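Long-range contacts in EchA1_1 (Mycobacterium avium subsp. paratuberculosis, PDB 3R9T), which probably catalyses the reversible hydration of (2E)-enoyl-CoA thioesters to (3S)-3-hydroxyacyl-CoA in fatty acid metabolism: residues 18-23 / 42-47; 37-42 / 83-88; 47-52 / 98-103; 119-124 / 151-156; 125-130 / 183-188. One frame throughout, in Å; residues are numbered along the deposited sequence. Where two conformers were deposited one is given.

In the fold
Contacts 1, 2 and 3 all use helix 35-50. Contact 1 seats it on strand 19-24, and contacts 2 and 3 tie two separate parts of it to the long loop between helix 73-77 and strand 104-108. Contact 1 is buried, mostly apolar, and has no hydrogen bond across its segments. Contact 2 is partly buried and packs across its segments, its polar ends held by residues beside them; contact 3, also partly buried, has direct hydrogen bonds to carbonyls. Contact 4 is buried, but a lysine of a second subunit joins its polar bonds. Contact 5, partly buried, adds the last strand to the sheet that contact 1 reaches, relies on backbone bonds and touches the same subunit.

Contact 1. Residues 18-23 / 42-47; sequences NVMVIT and GDALEE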
# COMPACT_ATOMS: atom_id res chain seq x y z
N ASN B 18 -5.93 -4.02 32.31
CA ASN B 18 -6.53 -2.97 31.45
C ASN B 18 -6.85 -3.40 30.01
O ASN B 18 -7.13 -2.55 29.15
CB ASN B 18 -5.68 -1.70 31.44
CG ASN B 18 -4.26 -1.92 30.89
OD1 ASN B 18 -3.97 -2.91 30.22
ND2 ASN B 18 -3.38 -0.97 31.17
N VAL B 19 -6.80 -4.71 29.76
CA VAL B 19 -7.13 -5.28 28.45
C VAL B 19 -8.43 -6.02 28.57
O VAL B 19 -8.61 -6.83 29.49
CB VAL B 19 -6.07 -6.30 27.96
CG1 VAL B 19 -6.45 -6.86 26.57
CG2 VAL B 19 -4.70 -5.67 27.91
N MET B 20 -9.36 -5.75 27.67
CA MET B 20 -10.53 -6.58 27.57
C MET B 20 -10.23 -7.67 26.58
O MET B 20 -9.83 -7.39 25.45
CB MET B 20 -11.73 -5.79 27.09
CG MET B 20 -12.95 -6.64 26.91
SD MET B 20 -14.31 -5.75 26.15
CE MET B 20 -14.97 -4.91 27.60
N VAL B 21 -10.45 -8.91 27.01
CA VAL B 21 -10.32 -10.05 26.13
C VAL B 21 -11.72 -10.54 25.74
O VAL B 21 -12.53 -10.90 26.61
CB VAL B 21 -9.54 -11.19 26.82
CG1 VAL B 21 -9.48 -12.43 25.93
CG2 VAL B 21 -8.14 -10.72 27.20
N ILE B 22 -11.98 -10.52 24.44
CA ILE B 22 -13.24 -10.98 23.87
C ILE B 22 -13.02 -12.33 23.20
O ILE B 22 -12.19 -12.44 22.30
CB ILE B 22 -13.75 -9.99 22.79
CG1 ILE B 22 -13.94 -8.60 23.39
CG2 ILE B 22 -15.07 -10.47 22.18
CD1 ILE B 22 -14.44 -7.55 22.38
N THR B 23 -13.77 -13.35 23.60
CA THR B 23 -13.56 -14.70 23.08
C THR B 23 -14.82 -15.17 22.36
O THR B 23 -15.90 -15.24 22.96
CB THR B 23 -13.19 -15.68 24.22
OG1 THR B 23 -12.05 -15.20 24.95
CG2 THR B 23 -12.90 -17.06 23.66
N GLY B 42 -19.94 -7.21 19.64
CA GLY B 42 -20.33 -5.82 19.46
C GLY B 42 -20.59 -5.12 20.78
O GLY B 42 -20.11 -4.02 21.00
N ASP B 43 -21.34 -5.74 21.69
CA ASP B 43 -21.58 -5.10 22.99
C ASP B 43 -20.28 -4.91 23.79
O ASP B 43 -20.09 -3.87 24.43
CB ASP B 43 -22.61 -5.90 23.80
CG ASP B 43 -24.01 -5.86 23.20
OD1 ASP B 43 -24.28 -5.09 22.25
OD2 ASP B 43 -24.86 -6.63 23.70
N ALA B 44 -19.39 -5.90 23.75
CA ALA B 44 -18.11 -5.85 24.47
C ALA B 44 -17.22 -4.74 23.92
O ALA B 44 -16.59 -3.99 24.67
CB ALA B 44 -17.39 -7.20 24.40
N LEU B 45 -17.16 -4.62 22.60
CA LEU B 45 -16.43 -3.50 21.99
C LEU B 45 -16.99 -2.15 22.43
O LEU B 45 -16.24 -1.22 22.71
CB LEU B 45 -16.50 -3.56 20.47
CG LEU B 45 -15.51 -4.41 19.70
CD1 LEU B 45 -15.77 -4.19 18.21
CD2 LEU B 45 -14.05 -4.07 20.06
N GLU B 46 -18.31 -2.03 22.47
CA GLU B 46 -18.95 -0.78 22.87
C GLU B 46 -18.59 -0.46 24.33
O GLU B 46 -18.31 0.69 24.67
CB GLU B 46 -20.48 -0.87 22.63
CG GLU B 46 -21.36 0.19 23.28
CD GLU B 46 -22.86 -0.09 23.09
OE1 GLU B 46 -23.55 0.77 22.49
OE2 GLU B 46 -23.34 -1.16 23.52
N GLU B 47 -18.54 -1.49 25.17
CA GLU B 47 -18.20 -1.34 26.59
C GLU B 47 -16.75 -0.92 26.71
O GLU B 47 -16.41 -0.04 27.50
CB GLU B 47 -18.44 -2.65 27.35
CG GLU B 47 -17.89 -2.72 28.79
CD GLU B 47 -18.43 -1.63 29.71
OE1 GLU B 47 -19.18 -1.97 30.65
OE2 GLU B 47 -18.11 -0.43 29.52
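The flat group met across this contact is the peptide carbonyl of Ala44, which Met20 approaches with its sulfur; no aromatic ring takes part. Met20 SD lies 3.2 Å from Ala44 O, and Ala44 CB is 3.8 Å from the same SD. Ala44 therefore meets the thioether with both its carbonyl oxygen and its methyl. Glu47 also joins here, but through its aliphatic stem. Met20 CE rests 3.8 Å from Glu47 CG, the two side chains crossing at about a right angle. Met20 reaches out with CG opposite the backbone N (chi1 177°), then bends at chi3 (-82°), which carries CE along to Glu47.

Ile22 sits two residues further on and points to the same helix. Its CD1 packs 3.6 Å from Ala44 CB. Ile22 CD1 and Met20 SD both touch this methyl from the strand side. Ile22 CD1 also lies 4.2 Å from Leu45 CD2.

The strand and the helix run nearly antiparallel, at 174°, with their axes 9.5 Å apart at closest approach. The small Ala44 side chain faces the strand. These are two members of the beta-alpha-beta unit made of strand 19-24, helix 35-50 and strand 56-61. Ile22 continues onto Val57 and Leu59 of the parallel neighbour strand, and Leu45 onto Tyr95, His98 and Ile100. Ala44 also touches Ala13 of strand 11-16.

No hydrogen bond crosses between the two segments. The helix is held on the sheet here mainly by apolar packing, with one sulfur-carbonyl approach, and the exposed carboxylate of Glu47 leads away from the buried thioether.

Contact 2. Residues 37-42 / 83-88; sequences VSIGVG and YHPDHP
Ser38 packs against Tyr83 and His84, and its OG is gripped by two carbonyls from outside the pair, Leu82 O and Asn34 O. One proton serves two oxygens, so the bond is probably shared or alternates, Leu82 O being the stronger partner. Ser38 CB lies 3.3 Å from His84 N, so this turn of helix 35-50 bears directly on the backbone of the loop. Leu82 lines the pocket that holds benzoic acid.

The His84 ring is sandwiched. Ile39 CG1 stands 4.0 Å from the ring centroid, over its centre, in a CH-pi contact. On the opposite face His87 CD2 lies 3.7 Å above the His84 ring plane. Gly42 CA comes to the edge, 4.4 Å from His84 CD2. His84 CG is turned opposite its backbone N (chi1 -170°), which brings the imidazole alongside the helix. Ile39 also presses its CG1 tightly on Pro85, 3.5 Å from CD.

Both ring nitrogens are engaged. Asp86 N donates to His84 ND1 at 3.1 Å, from 15° out of the ring plane, inside the type I turn His84-His87. His84 NE2 bonds to Asp43 OD1. Trp90 meets the same ring almost upright.

Because ND1 accepts a backbone N-H, the proton of a neutral His84 would probably sit on NE2, facing the Asp43 carboxylate. With Ser38 and Ile39, His84 fastens the loop to the helix, and bonds at both nitrogens fix the rotation of its ring.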
# COMPACT_ATOMS: atom_id res chain seq x y z
N VAL B 37 -23.00 -14.35 18.22
CA VAL B 37 -21.61 -13.94 18.33
C VAL B 37 -21.51 -12.42 18.14
O VAL B 37 -20.83 -11.73 18.89
CB VAL B 37 -20.71 -14.66 17.30
CG1 VAL B 37 -19.26 -14.13 17.37
CG2 VAL B 37 -20.76 -16.20 17.49
N SER B 38 -22.24 -11.91 17.15
CA SER B 38 -22.20 -10.47 16.88
C SER B 38 -22.68 -9.64 18.06
O SER B 38 -22.16 -8.56 18.31
CB SER B 38 -23.01 -10.13 15.62
OG SER B 38 -22.51 -10.85 14.51
N ILE B 39 -23.66 -10.15 18.79
CA ILE B 39 -24.15 -9.48 19.99
C ILE B 39 -23.07 -9.40 21.05
O ILE B 39 -22.83 -8.34 21.63
CB ILE B 39 -25.40 -10.18 20.54
CG1 ILE B 39 -26.59 -9.88 19.63
CG2 ILE B 39 -25.70 -9.73 21.96
CD1 ILE B 39 -27.78 -10.82 19.82
N GLY B 40 -22.43 -10.53 21.31
CA GLY B 40 -21.39 -10.61 22.32
C GLY B 40 -20.20 -9.74 22.01
O GLY B 40 -19.69 -9.03 22.87
N VAL B 41 -19.74 -9.81 20.77
CA VAL B 41 -18.55 -9.06 20.36
C VAL B 41 -18.84 -7.55 20.29
O VAL B 41 -18.09 -6.73 20.84
CB VAL B 41 -18.02 -9.61 19.01
CG1 VAL B 41 -16.96 -8.65 18.42
CG2 VAL B 41 -17.46 -11.06 19.18
N GLY B 42 -19.94 -7.21 19.64
CA GLY B 42 -20.33 -5.82 19.46
C GLY B 42 -20.59 -5.12 20.78
O GLY B 42 -20.11 -4.02 21.00
N TYR B 83 -25.27 -10.15 11.51
CA TYR B 83 -24.84 -8.99 12.26
C TYR B 83 -25.56 -8.86 13.60
O TYR B 83 -26.44 -9.65 13.92
CB TYR B 83 -24.99 -7.73 11.40
CG TYR B 83 -26.38 -7.39 10.91
CD1 TYR B 83 -27.35 -6.89 11.78
CD2 TYR B 83 -26.73 -7.51 9.55
CE1 TYR B 83 -28.63 -6.55 11.34
CE2 TYR B 83 -28.02 -7.17 9.10
CZ TYR B 83 -28.96 -6.69 10.00
OH TYR B 83 -30.24 -6.34 9.59
N HIS B 84 -25.11 -7.89 14.40
CA HIS B 84 -25.77 -7.59 15.68
C HIS B 84 -27.16 -7.09 15.31
O HIS B 84 -27.27 -6.10 14.61
CB HIS B 84 -25.01 -6.48 16.41
CG HIS B 84 -25.45 -6.24 17.82
ND1 HIS B 84 -26.77 -6.06 18.17
CD2 HIS B 84 -24.73 -6.08 18.96
CE1 HIS B 84 -26.85 -5.84 19.48
NE2 HIS B 84 -25.62 -5.84 19.97
N PRO B 85 -28.22 -7.77 15.79
CA PRO B 85 -29.54 -7.36 15.30
C PRO B 85 -29.94 -5.91 15.58
O PRO B 85 -30.77 -5.37 14.84
CB PRO B 85 -30.53 -8.30 16.02
CG PRO B 85 -29.73 -9.24 16.82
CD PRO B 85 -28.27 -8.91 16.73
N ASP B 86 -29.40 -5.29 16.62
CA ASP B 86 -29.70 -3.89 16.93
C ASP B 86 -28.71 -2.87 16.40
O ASP B 86 -28.92 -1.65 16.54
CB ASP B 86 -29.82 -3.74 18.42
CG ASP B 86 -30.98 -4.53 18.96
OD1 ASP B 86 -31.94 -4.81 18.20
OD2 ASP B 86 -30.90 -4.86 20.14
N HIS B 87 -27.65 -3.37 15.77
CA HIS B 87 -26.56 -2.53 15.29
C HIS B 87 -26.09 -3.02 13.93
O HIS B 87 -24.94 -3.46 13.78
CB HIS B 87 -25.42 -2.55 16.30
CG HIS B 87 -25.73 -1.81 17.57
ND1 HIS B 87 -25.88 -0.45 17.61
CD2 HIS B 87 -25.96 -2.26 18.83
CE1 HIS B 87 -26.17 -0.07 18.84
NE2 HIS B 87 -26.21 -1.15 19.61
N PRO B 88 -26.96 -2.92 12.90
CA PRO B 88 -26.53 -3.34 11.58
C PRO B 88 -25.31 -2.54 11.10
O PRO B 88 -24.52 -3.04 10.31
CB PRO B 88 -27.75 -3.04 10.71
CG PRO B 88 -28.48 -1.99 11.43
CD PRO B 88 -28.32 -2.34 12.86

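Contact 3. Residues 47-52 / 98-103; sequences EAQHDP and HFIDKP
Lys102 NZ donates to Ala48 O at 2.8 Å, nearly along the C=O axis (163°), and also to Val54 O. A further bond from Lys102 NZ, to Gln49 O, is weak at 3.5 Å. Water 1 links the same two atoms by another route: it accepts from Lys102 NZ and donates to Gln49 O. Ala48 O, Val54 O and water 1 can use the three ammonium protons, so the weak bond would have to share one. Asp51 O lies only 2.7 Å from Lys102 NZ, but its angle is poor for a bond.

Gln49 makes the other grip. Its OE1 accepts Asp101 N at 2.8 Å in an almost straight bond (171° at the hydrogen), with the donor tilted from the carbonyl plane. Gln49 CG is opposite the backbone N, and the chain then bends at chi2 (59°), which turns the amide back to the loop. Gln49 OE1 also sits 3.4 Å from Ile100 CB. Water 2 lies close to both Gln49 OE1 and Phe99 O.

Further out, Lys215 of helix 208-218 bonds to Ile100 O and Lys102 O. Asp51 is fixed through Glu53 N and a salt bridge to Arg15. Ala48 and Ile100 both rest on Val57 of strand 56-61.

The lysine ammonium meets carbonyls at the C-terminal end of helix 35-50, which carries the partial negative charge of the helix dipole. Its positive charge is probably stabilised there. It joins the last turn of the helix to the loop entering strand 104-108 by carbonyl bonds; the Asp51 carboxylate lies well away.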
# COMPACT_ATOMS: atom_id res chain seq x y z
N GLU B 47 -18.54 -1.49 25.17
CA GLU B 47 -18.20 -1.34 26.59
C GLU B 47 -16.75 -0.92 26.71
O GLU B 47 -16.41 -0.04 27.50
CB GLU B 47 -18.44 -2.65 27.35
CG GLU B 47 -17.89 -2.72 28.79
CD GLU B 47 -18.43 -1.63 29.71
OE1 GLU B 47 -19.18 -1.97 30.65
OE2 GLU B 47 -18.11 -0.43 29.52
N ALA B 48 -15.90 -1.52 25.88
CA ALA B 48 -14.48 -1.20 25.89
C ALA B 48 -14.28 0.26 25.53
O ALA B 48 -13.46 0.96 26.14
CB ALA B 48 -13.72 -2.12 24.91
N GLN B 49 -15.02 0.73 24.53
CA GLN B 49 -14.92 2.11 24.09
C GLN B 49 -15.25 3.04 25.24
O GLN B 49 -14.63 4.08 25.39
CB GLN B 49 -15.86 2.39 22.92
CG GLN B 49 -15.87 3.83 22.43
CD GLN B 49 -14.49 4.25 21.97
OE1 GLN B 49 -14.16 4.11 20.81
NE2 GLN B 49 -13.66 4.72 22.90
N HIS B 50 -16.22 2.67 26.06
CA HIS B 50 -16.76 3.62 27.04
C HIS B 50 -16.15 3.54 28.42
O HIS B 50 -16.29 4.47 29.22
CB HIS B 50 -18.28 3.51 27.06
CG HIS B 50 -18.89 4.01 25.79
ND1 HIS B 50 -18.76 5.33 25.40
CD2 HIS B 50 -19.51 3.37 24.78
CE1 HIS B 50 -19.33 5.48 24.22
NE2 HIS B 50 -19.80 4.31 23.82
N ASP B 51 -15.46 2.44 28.70
CA ASP B 51 -14.84 2.24 29.99
C ASP B 51 -13.42 2.81 29.93
O ASP B 51 -12.55 2.23 29.27
CB ASP B 51 -14.86 0.74 30.33
CG ASP B 51 -14.30 0.43 31.71
OD1 ASP B 51 -13.70 1.33 32.34
OD2 ASP B 51 -14.44 -0.73 32.16
N PRO B 52 -13.17 3.94 30.62
CA PRO B 52 -11.80 4.43 30.53
C PRO B 52 -10.78 3.55 31.29
O PRO B 52 -9.59 3.81 31.20
CB PRO B 52 -11.89 5.83 31.16
CG PRO B 52 -13.06 5.78 32.07
CD PRO B 52 -13.91 4.58 31.72
N HIS B 98 -17.04 -1.46 13.05
CA HIS B 98 -17.23 -0.97 14.41
C HIS B 98 -15.95 -0.33 14.92
O HIS B 98 -15.21 -0.92 15.70
CB HIS B 98 -17.64 -2.13 15.31
CG HIS B 98 -18.15 -1.73 16.65
ND1 HIS B 98 -18.76 -2.63 17.49
CD2 HIS B 98 -18.14 -0.54 17.31
CE1 HIS B 98 -19.12 -2.02 18.60
NE2 HIS B 98 -18.76 -0.75 18.52
N PHE B 99 -15.69 0.89 14.47
CA PHE B 99 -14.51 1.60 14.88
C PHE B 99 -14.62 1.97 16.36
O PHE B 99 -15.63 2.55 16.81
CB PHE B 99 -14.31 2.89 14.07
CG PHE B 99 -13.09 3.65 14.50
CD1 PHE B 99 -11.84 3.32 14.00
CD2 PHE B 99 -13.18 4.65 15.47
CE1 PHE B 99 -10.69 3.99 14.43
CE2 PHE B 99 -12.04 5.34 15.90
CZ PHE B 99 -10.81 5.00 15.38
N ILE B 100 -13.55 1.64 17.08
CA ILE B 100 -13.31 2.14 18.43
C ILE B 100 -11.92 2.77 18.51
O ILE B 100 -11.00 2.40 17.78
CB ILE B 100 -13.51 1.06 19.53
CG1 ILE B 100 -12.41 -0.02 19.49
CG2 ILE B 100 -14.93 0.49 19.45
CD1 ILE B 100 -12.38 -0.87 20.78
N ASP B 101 -11.79 3.75 19.41
CA ASP B 101 -10.59 4.55 19.70
C ASP B 101 -9.43 3.77 20.28
O ASP B 101 -8.27 4.24 20.31
CB ASP B 101 -10.96 5.59 20.77
CG ASP B 101 -11.83 6.69 20.24
OD1 ASP B 101 -11.76 7.01 19.04
OD2 ASP B 101 -12.59 7.27 21.06
N LYS B 102 -9.75 2.62 20.86
CA LYS B 102 -8.76 1.82 21.56
C LYS B 102 -8.20 0.73 20.66
O LYS B 102 -8.91 0.20 19.81
CB LYS B 102 -9.38 1.24 22.81
CG LYS B 102 -10.34 2.24 23.48
CD LYS B 102 -10.08 2.46 24.92
CE LYS B 102 -11.07 3.46 25.53
NZ LYS B 102 -11.64 2.95 26.78
N PRO B 103 -6.93 0.39 20.84
CA PRO B 103 -6.33 -0.63 19.99
C PRO B 103 -6.99 -2.00 20.10
O PRO B 103 -7.37 -2.43 21.21
CB PRO B 103 -4.87 -0.69 20.49
CG PRO B 103 -4.94 -0.17 21.91
CD PRO B 103 -5.97 0.90 21.84
O HOH W 1 -12.79 5.53 27.40
O HOH W 2 -16.78 3.55 19.08

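Contact 4. Residues 119-124 / 151-156; sequences LALASD and FRIAEQ
The last turn of helix 115-122 faces residues 151-156 of helix 149-156, with Leu121 CA 6.8 Å from Arg152 CA. The second helix is kinked. It lacks the regular helical bond at Ala154 and Glu155; Glu155 N makes only a weak one, to Arg152 O. Ser123, in the loop that follows the first helix, donates OG back to Leu119 O at 2.8 Å and also bonds to Tyr95 OH.

Gln156 makes the hydrogen bond between the segments. Its NE2 donates to Leu121 O at 3.1 Å, almost straight at 174°. The oxygen lies in the amide plane, whereas the donor stands 31° off the plane of the carbonyl. The extended Gln156 chain crosses Leu121 obliquely, and Leu121 CD2 touches Gln156 OE1 at 3.4 Å. Leu121 CD2 also meets Ile153 CD1 at 4.1 Å, while Leu121 CD1 reaches Arg152 CB.

Arg152 stretches out from CG to NE and lays NH1 3.6 Å from Ala122 CB. Its guanidinium is held by Val96 O and by a salt bridge to Asp229.

Lys160 of the second subunit bonds to Gln156 OE1, Leu121 O and Ser123 O. The Gln156 amide thus joins both a carbonyl of its own chain and a neighbour's ammonium. That charge would probably polarise the amide and strengthen NE2 as a donor, coupling this helix pair to subunit assembly.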
# COMPACT_ATOMS: atom_id res chain seq x y z
N LEU B 119 -12.05 -10.58 10.10
CA LEU B 119 -11.84 -10.08 11.46
C LEU B 119 -10.40 -9.59 11.67
O LEU B 119 -10.18 -8.56 12.30
CB LEU B 119 -12.16 -11.14 12.51
CG LEU B 119 -13.60 -11.66 12.57
CD1 LEU B 119 -13.73 -12.77 13.63
CD2 LEU B 119 -14.61 -10.54 12.81
N ALA B 120 -9.42 -10.33 11.15
CA ALA B 120 -8.01 -9.94 11.22
C ALA B 120 -7.77 -8.62 10.50
O ALA B 120 -7.14 -7.71 11.04
CB ALA B 120 -7.09 -11.05 10.63
N LEU B 121 -8.32 -8.50 9.29
CA LEU B 121 -8.19 -7.28 8.50
C LEU B 121 -8.79 -6.08 9.24
O LEU B 121 -8.22 -5.01 9.22
CB LEU B 121 -8.84 -7.45 7.14
CG LEU B 121 -8.21 -8.43 6.16
CD1 LEU B 121 -9.15 -8.70 5.01
CD2 LEU B 121 -6.93 -7.81 5.65
N ALA B 122 -9.89 -6.29 9.93
CA ALA B 122 -10.59 -5.23 10.63
C ALA B 122 -9.88 -4.84 11.94
O ALA B 122 -10.15 -3.78 12.51
CB ALA B 122 -12.02 -5.69 10.92
N SER B 123 -9.01 -5.70 12.45
CA SER B 123 -8.24 -5.42 13.67
C SER B 123 -7.03 -4.51 13.40
O SER B 123 -6.49 -4.51 12.29
CB SER B 123 -7.78 -6.75 14.31
OG SER B 123 -8.86 -7.64 14.58
N ASP B 124 -6.54 -3.79 14.42
CA ASP B 124 -5.35 -2.99 14.24
C ASP B 124 -4.09 -3.83 14.04
O ASP B 124 -3.24 -3.49 13.21
CB ASP B 124 -5.13 -2.04 15.41
CG ASP B 124 -6.25 -1.06 15.59
OD1 ASP B 124 -6.71 -0.51 14.56
OD2 ASP B 124 -6.63 -0.83 16.77
N PHE B 151 -12.37 -5.41 -0.39
CA PHE B 151 -11.66 -4.15 -0.55
C PHE B 151 -10.54 -3.90 0.46
O PHE B 151 -9.71 -3.02 0.21
CB PHE B 151 -12.63 -2.97 -0.59
CG PHE B 151 -13.36 -2.70 0.70
CD1 PHE B 151 -14.64 -3.21 0.92
CD2 PHE B 151 -12.78 -1.88 1.68
CE1 PHE B 151 -15.31 -2.93 2.11
CE2 PHE B 151 -13.46 -1.58 2.86
CZ PHE B 151 -14.72 -2.09 3.07
N ARG B 152 -10.47 -4.63 1.57
CA ARG B 152 -9.37 -4.42 2.50
C ARG B 152 -8.16 -5.28 2.19
O ARG B 152 -7.07 -4.91 2.59
CB ARG B 152 -9.78 -4.68 3.95
CG ARG B 152 -10.73 -3.63 4.47
CD ARG B 152 -11.28 -3.95 5.84
NE ARG B 152 -11.95 -2.78 6.43
CZ ARG B 152 -12.84 -2.84 7.43
NH1 ARG B 152 -13.20 -4.00 7.98
NH2 ARG B 152 -13.39 -1.72 7.88
N ILE B 153 -8.34 -6.40 1.48
CA ILE B 153 -7.22 -7.32 1.31
C ILE B 153 -6.10 -6.63 0.50
O ILE B 153 -4.91 -6.71 0.88
CB ILE B 153 -7.62 -8.71 0.73
CG1 ILE B 153 -6.46 -9.70 0.87
CG2 ILE B 153 -8.07 -8.59 -0.69
CD1 ILE B 153 -6.18 -10.10 2.28
N ALA B 154 -6.47 -5.88 -0.53
CA ALA B 154 -5.46 -5.20 -1.34
C ALA B 154 -4.95 -3.92 -0.69
O ALA B 154 -3.97 -3.34 -1.17
CB ALA B 154 -5.98 -4.90 -2.75
N GLU B 155 -5.60 -3.49 0.37
CA GLU B 155 -5.11 -2.38 1.18
C GLU B 155 -4.01 -2.78 2.18
O GLU B 155 -3.25 -1.93 2.65
CB GLU B 155 -6.27 -1.77 1.94
CG GLU B 155 -7.21 -1.03 1.03
CD GLU B 155 -8.44 -0.47 1.71
OE1 GLU B 155 -8.69 -0.80 2.89
OE2 GLU B 155 -9.18 0.29 1.03
N GLN B 156 -3.95 -4.07 2.49
CA GLN B 156 -3.06 -4.55 3.54
C GLN B 156 -1.99 -5.53 3.10
O GLN B 156 -1.10 -5.86 3.88
CB GLN B 156 -3.88 -5.13 4.67
CG GLN B 156 -4.89 -4.13 5.19
CD GLN B 156 -5.58 -4.58 6.45
OE1 GLN B 156 -5.06 -5.41 7.20
NE2 GLN B 156 -6.77 -4.03 6.71

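Contact 5. Residues 125-130 / 183-188; sequences LVVADE and INEVVE
Val126 and Asn184 are hydrogen-bonded just ahead of a parallel ladder. Asn184 OD1 accepts Val126 N at 2.9 Å, in the carbonyl plane, and Asn184 N returns a bond to Val126 O at 2.8 Å. Glu185 N adds a weak bond to the same oxygen. The side-chain amide oxygen here takes the place of a strand carbonyl. Regular bonds follow: Ala128 N to Glu185 O, Val187 N to Ala128 O, and Glu130 N to Val187 O.

Apolar packing lies on both faces. Val127 CG1 meets Val187 CG1 at 3.8 Å on the side covered by helix 192-204. Glu185 lies side by side with Val127, its CG 3.5 Å from Val127 CG1. On the other side Ala128 CB touches Ile183 CD1 at 3.6 Å, near Phe134. Val126 CG1 presses tightly on Ile183 CG2, 3.5 Å away.

The polar side chains have partners beyond the two strands. Glu130 OE2 bonds to Ala189 N, and Asp129 forms a salt bridge with Arg131. Asn184 ND2 bonds to Lys160 O of the second subunit.

Both ends of the Asn184 amide are therefore used. It extends the backbone ladder at the start of strand 185-187, the outermost strand within this chain, and ties it to the neighbouring subunit.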
# COMPACT_ATOMS: atom_id res chain seq x y z
N LEU B 125 -3.99 -4.91 14.81
CA LEU B 125 -2.80 -5.78 14.89
C LEU B 125 -3.27 -7.23 14.95
O LEU B 125 -4.39 -7.53 15.39
CB LEU B 125 -1.98 -5.45 16.13
CG LEU B 125 -1.52 -3.98 16.20
CD1 LEU B 125 -1.03 -3.62 17.61
CD2 LEU B 125 -0.48 -3.71 15.13
N VAL B 126 -2.40 -8.12 14.52
CA VAL B 126 -2.66 -9.57 14.54
C VAL B 126 -1.44 -10.36 15.01
O VAL B 126 -0.36 -10.23 14.46
CB VAL B 126 -3.06 -10.11 13.14
CG1 VAL B 126 -3.51 -11.54 13.24
CG2 VAL B 126 -4.19 -9.24 12.52
N VAL B 127 -1.67 -11.21 16.01
CA VAL B 127 -0.72 -12.24 16.44
C VAL B 127 -1.35 -13.60 16.13
O VAL B 127 -2.52 -13.82 16.45
CB VAL B 127 -0.45 -12.08 17.93
CG1 VAL B 127 0.55 -13.14 18.44
CG2 VAL B 127 0.04 -10.67 18.21
N ALA B 128 -0.60 -14.50 15.49
CA ALA B 128 -1.15 -15.80 15.10
C ALA B 128 -0.33 -16.97 15.60
O ALA B 128 0.89 -16.97 15.52
CB ALA B 128 -1.25 -15.89 13.60
N ASP B 129 -1.03 -17.98 16.11
CA ASP B 129 -0.51 -19.33 16.30
C ASP B 129 0.10 -19.82 14.97
O ASP B 129 -0.48 -19.60 13.90
CB ASP B 129 -1.69 -20.20 16.74
CG ASP B 129 -1.28 -21.57 17.24
OD1 ASP B 129 -0.73 -22.35 16.44
OD2 ASP B 129 -1.55 -21.86 18.43
N GLU B 130 1.26 -20.47 15.04
CA GLU B 130 1.98 -20.98 13.86
C GLU B 130 1.08 -21.87 13.00
O GLU B 130 1.29 -21.99 11.80
CB GLU B 130 3.25 -21.74 14.27
CG GLU B 130 3.01 -22.89 15.28
CD GLU B 130 4.28 -23.64 15.71
OE1 GLU B 130 5.05 -24.06 14.82
OE2 GLU B 130 4.47 -23.83 16.94
N ILE B 183 -0.01 -9.90 9.05
CA ILE B 183 -0.12 -10.09 10.49
C ILE B 183 1.22 -9.62 11.02
O ILE B 183 2.19 -9.46 10.24
CB ILE B 183 -0.45 -11.53 10.89
CG1 ILE B 183 0.71 -12.48 10.55
CG2 ILE B 183 -1.78 -11.97 10.24
CD1 ILE B 183 0.52 -13.88 11.16
N ASN B 184 1.28 -9.42 12.33
CA ASN B 184 2.47 -8.88 12.98
C ASN B 184 3.48 -9.90 13.46
O ASN B 184 4.70 -9.64 13.40
CB ASN B 184 2.05 -8.01 14.14
CG ASN B 184 1.28 -6.79 13.69
OD1 ASN B 184 0.05 -6.80 13.65
ND2 ASN B 184 2.00 -5.74 13.30
N GLU B 185 2.98 -11.03 13.95
CA GLU B 185 3.86 -12.00 14.56
C GLU B 185 3.25 -13.40 14.61
O GLU B 185 2.03 -13.57 14.63
CB GLU B 185 4.28 -11.47 15.92
CG GLU B 185 3.43 -11.81 17.04
CD GLU B 185 4.12 -11.51 18.36
OE1 GLU B 185 3.39 -11.25 19.30
OE2 GLU B 185 5.37 -11.52 18.46
N VAL B 186 4.14 -14.39 14.54
CA VAL B 186 3.79 -15.79 14.57
C VAL B 186 4.40 -16.33 15.83
O VAL B 186 5.57 -16.06 16.12
CB VAL B 186 4.34 -16.53 13.33
CG1 VAL B 186 3.91 -17.98 13.36
CG2 VAL B 186 3.79 -15.88 12.05
N VAL B 187 3.60 -17.08 16.58
CA VAL B 187 4.04 -17.59 17.87
C VAL B 187 3.84 -19.08 17.99
O VAL B 187 3.08 -19.71 17.25
CB VAL B 187 3.32 -16.85 19.02
CG1 VAL B 187 3.57 -15.35 18.91
CG2 VAL B 187 1.83 -17.17 19.03
N GLU B 188 4.57 -19.65 18.94
CA GLU B 188 4.45 -21.06 19.22
C GLU B 188 3.03 -21.50 19.51
O GLU B 188 2.27 -20.79 20.18
CB GLU B 188 5.34 -21.44 20.39
CG GLU B 188 6.75 -21.76 19.99
CD GLU B 188 7.38 -22.68 21.00
OE1 GLU B 188 7.83 -23.78 20.61
OE2 GLU B 188 7.39 -22.31 22.19